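Local coordinates for protein alpha-L-rhamnosidase (Streptomyces avermitilis, PDB 3W5M) that hydrolyses terminal non-reducing alpha-L-rhamnose residues of alpha-L-rhamnosides, including citrus flavonoids and gum arabic, and binds L-rhamnose through a calcium-dependent carbohydrate-binding module, at residues A[1008-1011]-A[1017-1020]; A[956-961]-A[967-972]; A[860-865]-A[923-928]. All coordinates share one frame; numbering follows the deposited sequence.

Interaction 1 (A[1008-1011]-A[1017-1020])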
loop_
_atom_site.group_PDB
_atom_site.type_symbol
_atom_site.label_atom_id
_atom_site.label_comp_id
_atom_site.label_asym_id
_atom_site.label_seq_id
_atom_site.Cartn_x
_atom_site.Cartn_y
_atom_site.Cartn_z
ATOM N N THR A 1008 -38.780 1.086 -22.851
ATOM C CA THR A 1008 -40.177 0.709 -22.610
ATOM C C THR A 1008 -40.589 0.973 -21.168
ATOM O O THR A 1008 -39.953 0.480 -20.238
ATOM C CB THR A 1008 -40.385 -0.807 -22.814
ATOM O OG1 THR A 1008 -39.722 -1.230 -24.009
ATOM C CG2 THR A 1008 -41.872 -1.157 -22.897
ATOM N N PHE A 1009 -41.663 1.735 -20.986
ATOM C CA PHE A 1009 -42.283 1.850 -19.680
ATOM C C PHE A 1009 -42.687 0.444 -19.263
ATOM O O PHE A 1009 -43.328 -0.254 -20.035
ATOM C CB PHE A 1009 -43.512 2.764 -19.765
ATOM C CG PHE A 1009 -44.223 2.965 -18.449
ATOM C CD1 PHE A 1009 -45.171 2.040 -17.992
ATOM C CD2 PHE A 1009 -43.962 4.088 -17.666
ATOM C CE1 PHE A 1009 -45.834 2.229 -16.779
ATOM C CE2 PHE A 1009 -44.620 4.281 -16.455
ATOM C CZ PHE A 1009 -45.558 3.354 -16.012
ATOM N N VAL A 1010 -42.290 0.015 -18.067
ATOM C CA VAL A 1010 -42.794 -1.246 -17.508
ATOM C C VAL A 1010 -43.725 -1.055 -16.297
ATOM O O VAL A 1010 -44.705 -1.788 -16.149
ATOM C CB VAL A 1010 -41.684 -2.298 -17.217
ATOM C CG1 VAL A 1010 -40.904 -2.625 -18.483
ATOM C CG2 VAL A 1010 -40.755 -1.854 -16.099
ATOM N N ARG A 1011 -43.430 -0.080 -15.436
ATOM C CA ARG A 1011 -44.235 0.116 -14.218
ATOM C C ARG A 1011 -43.993 1.437 -13.491
ATOM O O ARG A 1011 -42.971 2.109 -13.705
ATOM C CB ARG A 1011 -44.060 -1.062 -13.237
ATOM C CG ARG A 1011 -42.702 -1.140 -12.562
ATOM C CD ARG A 1011 -42.469 -2.486 -11.911
ATOM N NE ARG A 1011 -41.208 -2.504 -11.170
ATOM C CZ ARG A 1011 -40.034 -2.880 -11.681
ATOM N NH1 ARG A 1011 -39.942 -3.281 -12.942
ATOM N NH2 ARG A 1011 -38.945 -2.854 -10.927
ATOM N N ALA A 1017 -41.505 6.420 -12.764
ATOM C CA ALA A 1017 -41.645 5.550 -13.917
ATOM C C ALA A 1017 -40.383 4.688 -14.003
ATOM O O ALA A 1017 -39.266 5.200 -13.860
ATOM C CB ALA A 1017 -41.809 6.382 -15.181
ATOM N N VAL A 1018 -40.570 3.384 -14.201
ATOM C CA VAL A 1018 -39.468 2.447 -14.364
ATOM C C VAL A 1018 -39.413 2.045 -15.827
ATOM O O VAL A 1018 -40.401 1.542 -16.376
ATOM C CB VAL A 1018 -39.688 1.171 -13.521
ATOM C CG1 VAL A 1018 -38.527 0.196 -13.687
ATOM C CG2 VAL A 1018 -39.921 1.522 -12.056
ATOM N N PHE A 1019 -38.257 2.251 -16.455
ATOM C CA PHE A 1019 -38.064 1.899 -17.851
ATOM C C PHE A 1019 -37.055 0.765 -17.995
ATOM O O PHE A 1019 -36.154 0.607 -17.158
ATOM C CB PHE A 1019 -37.589 3.119 -18.634
ATOM C CG PHE A 1019 -38.587 4.230 -18.686
ATOM C CD1 PHE A 1019 -39.622 4.210 -19.614
ATOM C CD2 PHE A 1019 -38.496 5.307 -17.809
ATOM C CE1 PHE A 1019 -40.551 5.241 -19.668
ATOM C CE2 PHE A 1019 -39.421 6.350 -17.862
ATOM C CZ PHE A 1019 -40.448 6.319 -18.795
ATOM N N GLU A 1020 -37.219 -0.045 -19.037
ATOM C CA GLU A 1020 -36.180 -1.000 -19.425
ATOM C C GLU A 1020 -35.658 -0.527 -20.743
ATOM O O GLU A 1020 -36.438 -0.205 -21.625
ATOM C CB GLU A 1020 -36.745 -2.410 -19.564
ATOM C CG GLU A 1020 -37.251 -2.958 -18.242
ATOM C CD GLU A 1020 -37.546 -4.447 -18.274
ATOM O OE1 GLU A 1020 -38.108 -4.927 -19.288
ATOM O OE2 GLU A 1020 -37.216 -5.127 -17.272
HETATM O O HOH W 1 -37.160 -1.740 -24.085
#
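A classic beta bulge interrupts the antiparallel hairpin of strands 1008-1013 and 1016-1021, with Val-1010 and Arg-1011 together facing Val-1018. Both polar backbone atoms of that valine are used: Val-1018 O accepts from Val-1010 N at 3.0 Å, and Val-1018 N gives to Arg-1011 O at 2.8 Å. Before the bulge the pairing is regular. Phe-1009 and Phe-1019 form a non-hydrogen-bonded pair whose rings make an offset edge-to-face stack, planes at 82°, the edge of Phe-1009 turned to the face of Phe-1019. With CG anti to the backbone N (chi1 -179°), the Phe-1009 ring reaches along the sheet until its CE2 lies 3.7 Å from CB of Ala-1017, a residue small enough to fit there. On the other face, Val-1018 CG1 lies over one face of the Arg-1011 guanidinium, near its rim and 3.8 Å from NH1, while Arg-1011 NE is paired with Glu-1013. On its far side strand 1016-1021 is hydrogen-bonded to strand 989-995, so strand 1008-1013 forms the edge of the sheet. At the exposed Thr-1008/Glu-1020 pair, one water reaches Thr-1008 OG1 at 2.6 Å and donates to Glu-1020 O at 3.0 Å.

Interaction 2 (A[956-961]-A[967-972])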
loop_
_atom_site.group_PDB
_atom_site.type_symbol
_atom_site.label_atom_id
_atom_site.label_comp_id
_atom_site.label_asym_id
_atom_site.label_seq_id
_atom_site.Cartn_x
_atom_site.Cartn_y
_atom_site.Cartn_z
ATOM N N ALA A 956 -26.294 16.567 -11.110
ATOM C CA ALA A 956 -25.161 15.631 -11.009
ATOM C C ALA A 956 -24.782 15.056 -12.362
ATOM O O ALA A 956 -25.625 14.901 -13.259
ATOM C CB ALA A 956 -25.449 14.504 -10.018
ATOM N N ARG A 957 -23.505 14.731 -12.518
ATOM C CA ARG A 957 -23.029 14.096 -13.731
ATOM C C ARG A 957 -21.919 13.121 -13.330
ATOM O O ARG A 957 -21.150 13.400 -12.419
ATOM C CB ARG A 957 -22.552 15.147 -14.740
ATOM C CG ARG A 957 -21.056 15.267 -14.901
ATOM C CD ARG A 957 -20.648 16.629 -15.443
ATOM N NE ARG A 957 -19.327 16.593 -16.081
ATOM C CZ ARG A 957 -18.205 16.122 -15.524
ATOM N NH1 ARG A 957 -18.200 15.608 -14.298
ATOM N NH2 ARG A 957 -17.072 16.148 -16.215
ATOM N N ALA A 958 -21.883 11.960 -13.979
ATOM C CA ALA A 958 -20.907 10.917 -13.640
ATOM C C ALA A 958 -20.560 10.089 -14.867
ATOM O O ALA A 958 -21.381 9.937 -15.784
ATOM C CB ALA A 958 -21.460 10.010 -12.555
ATOM N N THR A 959 -19.344 9.548 -14.894
ATOM C CA THR A 959 -19.000 8.513 -15.867
ATOM C C THR A 959 -18.215 7.416 -15.143
ATOM O O THR A 959 -17.210 7.703 -14.470
ATOM C CB THR A 959 -18.149 9.071 -17.022
ATOM O OG1 THR A 959 -18.866 10.115 -17.699
ATOM C CG2 THR A 959 -17.799 7.955 -18.032
ATOM N N PHE A 960 -18.692 6.180 -15.258
ATOM C CA PHE A 960 -18.030 5.019 -14.696
ATOM C C PHE A 960 -17.410 4.221 -15.840
ATOM O O PHE A 960 -18.107 3.853 -16.778
ATOM C CB PHE A 960 -19.036 4.174 -13.925
ATOM C CG PHE A 960 -18.501 2.860 -13.455
ATOM C CD1 PHE A 960 -17.335 2.781 -12.681
ATOM C CD2 PHE A 960 -19.174 1.684 -13.773
ATOM C CE1 PHE A 960 -16.866 1.561 -12.243
ATOM C CE2 PHE A 960 -18.694 0.457 -13.356
ATOM C CZ PHE A 960 -17.535 0.392 -12.599
ATOM N N ALA A 961 -16.097 3.965 -15.767
ATOM C CA ALA A 961 -15.404 3.195 -16.803
ATOM C C ALA A 961 -15.587 1.703 -16.500
ATOM O O ALA A 961 -14.716 1.063 -15.879
ATOM C CB ALA A 961 -13.921 3.550 -16.824
ATOM N N VAL A 967 -20.249 3.966 -18.674
ATOM C CA VAL A 967 -21.619 4.097 -18.224
ATOM C C VAL A 967 -21.726 5.521 -17.684
ATOM O O VAL A 967 -21.090 5.850 -16.689
ATOM C CB VAL A 967 -21.965 3.062 -17.153
ATOM C CG1 VAL A 967 -23.376 3.294 -16.616
ATOM C CG2 VAL A 967 -21.860 1.667 -17.762
ATOM N N SER A 968 -22.497 6.374 -18.364
ATOM C CA SER A 968 -22.601 7.781 -17.966
ATOM C C SER A 968 -24.012 8.198 -17.590
ATOM O O SER A 968 -24.986 7.648 -18.108
ATOM C CB SER A 968 -22.080 8.691 -19.067
ATOM O OG SER A 968 -20.760 8.293 -19.400
ATOM N N THR A 969 -24.099 9.156 -16.666
ATOM C CA THR A 969 -25.365 9.776 -16.271
ATOM C C THR A 969 -25.189 11.288 -16.148
ATOM O O THR A 969 -24.097 11.776 -15.868
ATOM C CB THR A 969 -25.930 9.261 -14.926
ATOM O OG1 THR A 969 -24.992 9.518 -13.866
ATOM C CG2 THR A 969 -26.265 7.780 -14.981
ATOM N N ARG A 970 -26.273 12.022 -16.402
ATOM C CA ARG A 970 -26.311 13.454 -16.188
ATOM C C ARG A 970 -27.765 13.812 -15.953
ATOM O O ARG A 970 -28.605 13.575 -16.825
ATOM C CB ARG A 970 -25.786 14.206 -17.394
ATOM C CG ARG A 970 -25.780 15.709 -17.170
ATOM C CD ARG A 970 -24.974 16.414 -18.240
ATOM N NE ARG A 970 -25.411 17.796 -18.409
ATOM C CZ ARG A 970 -25.270 18.499 -19.533
ATOM N NH1 ARG A 970 -24.704 17.955 -20.609
ATOM N NH2 ARG A 970 -25.706 19.750 -19.588
ATOM N N TRP A 971 -28.061 14.355 -14.783
ATOM C CA TRP A 971 -29.425 14.771 -14.483
ATOM C C TRP A 971 -29.480 16.160 -13.862
ATOM O O TRP A 971 -28.515 16.620 -13.236
ATOM C CB TRP A 971 -30.160 13.744 -13.616
ATOM C CG TRP A 971 -29.594 13.478 -12.250
ATOM C CD1 TRP A 971 -28.741 12.465 -11.902
ATOM C CD2 TRP A 971 -29.879 14.192 -11.041
ATOM N NE1 TRP A 971 -28.462 12.516 -10.556
ATOM C CE2 TRP A 971 -29.153 13.562 -10.002
ATOM C CE3 TRP A 971 -30.676 15.309 -10.729
ATOM C CZ2 TRP A 971 -29.188 14.018 -8.674
ATOM C CZ3 TRP A 971 -30.712 15.757 -9.400
ATOM C CH2 TRP A 971 -29.967 15.113 -8.399
ATOM N N GLN A 972 -30.625 16.820 -14.053
ATOM C CA GLN A 972 -30.837 18.186 -13.578
ATOM C C GLN A 972 -32.298 18.359 -13.192
ATOM O O GLN A 972 -33.188 17.958 -13.952
ATOM C CB GLN A 972 -30.471 19.172 -14.675
ATOM C CG GLN A 972 -30.585 20.637 -14.285
ATOM C CD GLN A 972 -29.987 21.559 -15.338
ATOM O OE1 GLN A 972 -29.622 21.123 -16.436
ATOM N NE2 GLN A 972 -29.885 22.840 -15.011
#
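Phe-960 and Val-967, Ala-958 and Thr-969, and Ala-956 and Trp-971 are the three hydrogen-bonded pairs of an antiparallel beta hairpin in the C-terminal beta domain, its strands running at 176° to each other. Each pair closes a ring of two backbone bonds, six in all. The shortest, Phe-960 N to Val-967 O, is 2.8 Å and almost straight, at 178°. Between these pairs lie Arg-957 with Arg-970 and Thr-959 with Ser-968, whose backbone polar groups point outward to the flanking strands: Arg-957 and Thr-959 bond to strand 600-604, Ser-968 and Arg-970 to strand 977-984.

The side chains divide by face. Arg-957, Thr-959, Ser-968 and Arg-970 share the more exposed face, where Thr-959 OG1 and Ser-968 OG are hydrogen-bonded at 3.1 Å. Arg-957 turns away from the hairpin to a salt bridge with Glu-603.

The other face is buried, and alanine suits it because a large indole lies alongside. Trp-971 CG sits between its backbone N and carbonyl carbon (chi1 62°), which brings one ring face over the Ala-956 methyl; CB lies 3.6 Å from NE1, toward the rim of the ring. The indole N-H itself goes to the carbonyl of Ile-930, and Thr-969 OG1, which packs 3.8 Å from Ala-958 CB, is bonded to the carbonyl of Ala-931. Val-967 and Thr-969 also touch strand 942-945 of the neighbouring sheet. A threonine and a tryptophan can therefore stand in this apolar layer at little polar cost: each places its polar atom on a backbone carbonyl of the segment 930-931, tying the hairpin to that part of the chain as well as to its neighbouring strands.

Interaction 3 (A[860-865]-A[923-928])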
loop_
_atom_site.group_PDB
_atom_site.type_symbol
_atom_site.label_atom_id
_atom_site.label_comp_id
_atom_site.label_asym_id
_atom_site.label_seq_id
_atom_site.Cartn_x
_atom_site.Cartn_y
_atom_site.Cartn_z
ATOM N N VAL A 860 -28.661 1.354 4.017
ATOM C CA VAL A 860 -29.792 0.863 4.833
ATOM C C VAL A 860 -30.893 1.922 4.965
ATOM O O VAL A 860 -32.087 1.618 4.798
ATOM C CB VAL A 860 -29.312 0.366 6.197
ATOM C CG1 VAL A 860 -30.436 0.330 7.216
ATOM C CG2 VAL A 860 -28.675 -1.006 6.058
ATOM N N LEU A 861 -30.495 3.164 5.236
ATOM C CA LEU A 861 -31.438 4.281 5.299
ATOM C C LEU A 861 -32.236 4.415 3.991
ATOM O O LEU A 861 -33.442 4.598 4.025
ATOM C CB LEU A 861 -30.735 5.601 5.670
ATOM C CG LEU A 861 -30.283 5.782 7.120
ATOM C CD1 LEU A 861 -29.441 7.047 7.235
ATOM C CD2 LEU A 861 -31.481 5.868 8.064
ATOM N N THR A 862 -31.561 4.294 2.852
ATOM C CA THR A 862 -32.220 4.383 1.560
ATOM C C THR A 862 -33.105 3.164 1.300
ATOM O O THR A 862 -34.200 3.306 0.740
ATOM C CB THR A 862 -31.216 4.542 0.400
ATOM O OG1 THR A 862 -30.807 5.913 0.299
ATOM C CG2 THR A 862 -31.862 4.153 -0.938
ATOM N N ASP A 863 -32.642 1.987 1.710
ATOM C CA ASP A 863 -33.384 0.743 1.457
ATOM C C ASP A 863 -34.715 0.743 2.171
ATOM O O ASP A 863 -35.677 0.157 1.695
ATOM C CB ASP A 863 -32.630 -0.478 1.963
ATOM C CG ASP A 863 -31.480 -0.886 1.074
ATOM O OD1 ASP A 863 -31.381 -0.438 -0.097
ATOM O OD2 ASP A 863 -30.658 -1.683 1.576
ATOM N N THR A 864 -34.746 1.370 3.341
ATOM C CA THR A 864 -35.919 1.333 4.204
ATOM C C THR A 864 -36.793 2.580 4.019
ATOM O O THR A 864 -37.691 2.831 4.818
ATOM C CB THR A 864 -35.503 1.169 5.682
ATOM O OG1 THR A 864 -34.517 2.161 6.021
ATOM C CG2 THR A 864 -34.920 -0.212 5.937
ATOM N N GLY A 865 -36.518 3.362 2.979
ATOM C CA GLY A 865 -37.365 4.510 2.627
ATOM C C GLY A 865 -37.030 5.826 3.320
ATOM O O GLY A 865 -37.885 6.725 3.428
ATOM N N GLY A 923 -18.653 6.743 -0.240
ATOM C CA GLY A 923 -18.533 6.934 -1.675
ATOM C C GLY A 923 -19.533 6.100 -2.448
ATOM O O GLY A 923 -20.182 6.606 -3.337
ATOM N N GLU A 924 -19.639 4.818 -2.122
ATOM C CA GLU A 924 -20.490 3.920 -2.911
ATOM C C GLU A 924 -21.950 4.345 -2.863
ATOM O O GLU A 924 -22.651 4.165 -3.834
ATOM C CB GLU A 924 -20.369 2.466 -2.465
ATOM C CG GLU A 924 -20.867 2.172 -1.063
ATOM C CD GLU A 924 -20.896 0.691 -0.751
ATOM O OE1 GLU A 924 -21.619 -0.047 -1.468
ATOM O OE2 GLU A 924 -20.205 0.260 0.208
ATOM N N TRP A 925 -22.388 4.912 -1.737
ATOM C CA TRP A 925 -23.756 5.437 -1.647
ATOM C C TRP A 925 -23.963 6.621 -2.592
ATOM O O TRP A 925 -24.973 6.711 -3.285
ATOM C CB TRP A 925 -24.136 5.788 -0.205
ATOM C CG TRP A 925 -25.585 6.244 -0.102
ATOM C CD1 TRP A 925 -26.684 5.455 0.189
ATOM C CD2 TRP A 925 -26.091 7.579 -0.321
ATOM N NE1 TRP A 925 -27.838 6.236 0.174
ATOM C CE2 TRP A 925 -27.501 7.530 -0.140
ATOM C CE3 TRP A 925 -25.490 8.815 -0.636
ATOM C CZ2 TRP A 925 -28.315 8.666 -0.270
ATOM C CZ3 TRP A 925 -26.302 9.945 -0.767
ATOM C CH2 TRP A 925 -27.700 9.861 -0.581
ATOM N N MET A 926 -22.986 7.522 -2.663
ATOM C CA MET A 926 -23.082 8.618 -3.576
ATOM C C MET A 926 -23.130 8.148 -5.033
ATOM O O MET A 926 -23.880 8.703 -5.838
ATOM C CB MET A 926 -21.900 9.584 -3.382
ATOM C CG MET A 926 -21.836 10.249 -2.023
ATOM S SD MET A 926 -20.991 11.853 -2.092
ATOM C CE MET A 926 -19.355 11.275 -2.560
ATOM N N TYR A 927 -22.317 7.149 -5.382
ATOM C CA TYR A 927 -22.175 6.778 -6.779
ATOM C C TYR A 927 -23.443 6.058 -7.214
ATOM O O TYR A 927 -23.935 6.309 -8.307
ATOM C CB TYR A 927 -20.892 5.935 -7.022
ATOM C CG TYR A 927 -19.647 6.595 -6.460
ATOM C CD1 TYR A 927 -19.509 7.994 -6.450
ATOM C CD2 TYR A 927 -18.624 5.839 -5.905
ATOM C CE1 TYR A 927 -18.378 8.605 -5.915
ATOM C CE2 TYR A 927 -17.499 6.449 -5.348
ATOM C CZ TYR A 927 -17.375 7.830 -5.379
ATOM O OH TYR A 927 -16.241 8.418 -4.832
ATOM N N ALA A 928 -23.994 5.245 -6.310
ATOM C CA ALA A 928 -25.210 4.464 -6.580
ATOM C C ALA A 928 -26.484 5.316 -6.583
ATOM O O ALA A 928 -27.389 5.058 -7.369
ATOM C CB ALA A 928 -25.334 3.300 -5.607
#
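Two helices of the (alpha/alpha)6-barrel domain, 854-863 and 923-929, are joined here by a single side-chain bridge from Trp-925 to Thr-862. Within these segments the backbones stay well apart, the CA atoms of the two residues being 9.1 Å from each other, and only 74 Å² is buried between them. The long indole spans the gap. Its CG is anti to the backbone N (chi1 -176°), which extends the ring from its own helix and presents the pyrrole edge to the threonine. Trp-925 NE1 donates to Thr-862 OG1 at 3.0 Å with an N-H...O angle of 157°, and the oxygen lies within 6° of the ring plane, where the N-H points. Thr-862 CB stands at the same edge, so the threonine meets the rim of the indole and not its face.

Helix 867-875 fills in around the bridge: Tyr-871 stacks edge-to-face with Trp-925, and Ala-870 and Leu-874 also touch it. Thr-862 OG1 has a second hydrogen bond, to Thr-867 OG1.

Just beyond Thr-862 its helix ends in a Schellman motif. Gly-865, with positive phi, is the C-prime residue; its N bonds to Thr-862 O at 3.2 Å, and the next backbone N, of His-866, to Leu-861 O. Val-860 O is gripped twice by Thr-864, by its N at 3.0 Å and its OG1 at 2.8 Å, which arrive from opposite faces of the carbonyl plane. A threonine at the turn thus helps to close the helix end.

Both touching residues are buried, and the indole N-H is met by a threonine oxygen that is itself held by a second hydroxyl. The only bond between the two segments is consequently directional: it satisfies a buried donor and, together with the packing of helix 867-875, helps to fix the turn of the tryptophan ring.

Overall arrangement
The three contacts follow one another along the chain, interaction 3 first, and none touches another. Interactions 2 and 3 are closest, with centres 17 Å and nearest atoms about 6 Å apart; the chain leaving helix 923-929 supplies Ile-930 and Ala-931, which bond to interaction 2, and Phe-600 touches both Tyr-927 and Phe-960. Interactions 1 and 2 belong to different sheets of the C-terminal region, centres 20 Å apart, while the centres of interactions 1 and 3 are 22 Å apart. Interaction 3 belongs to the catalytic barrel domain of Glu-636 and Glu-895, probably the proton donor and acceptor, but all three lie away from the rhamnose and calcium sites.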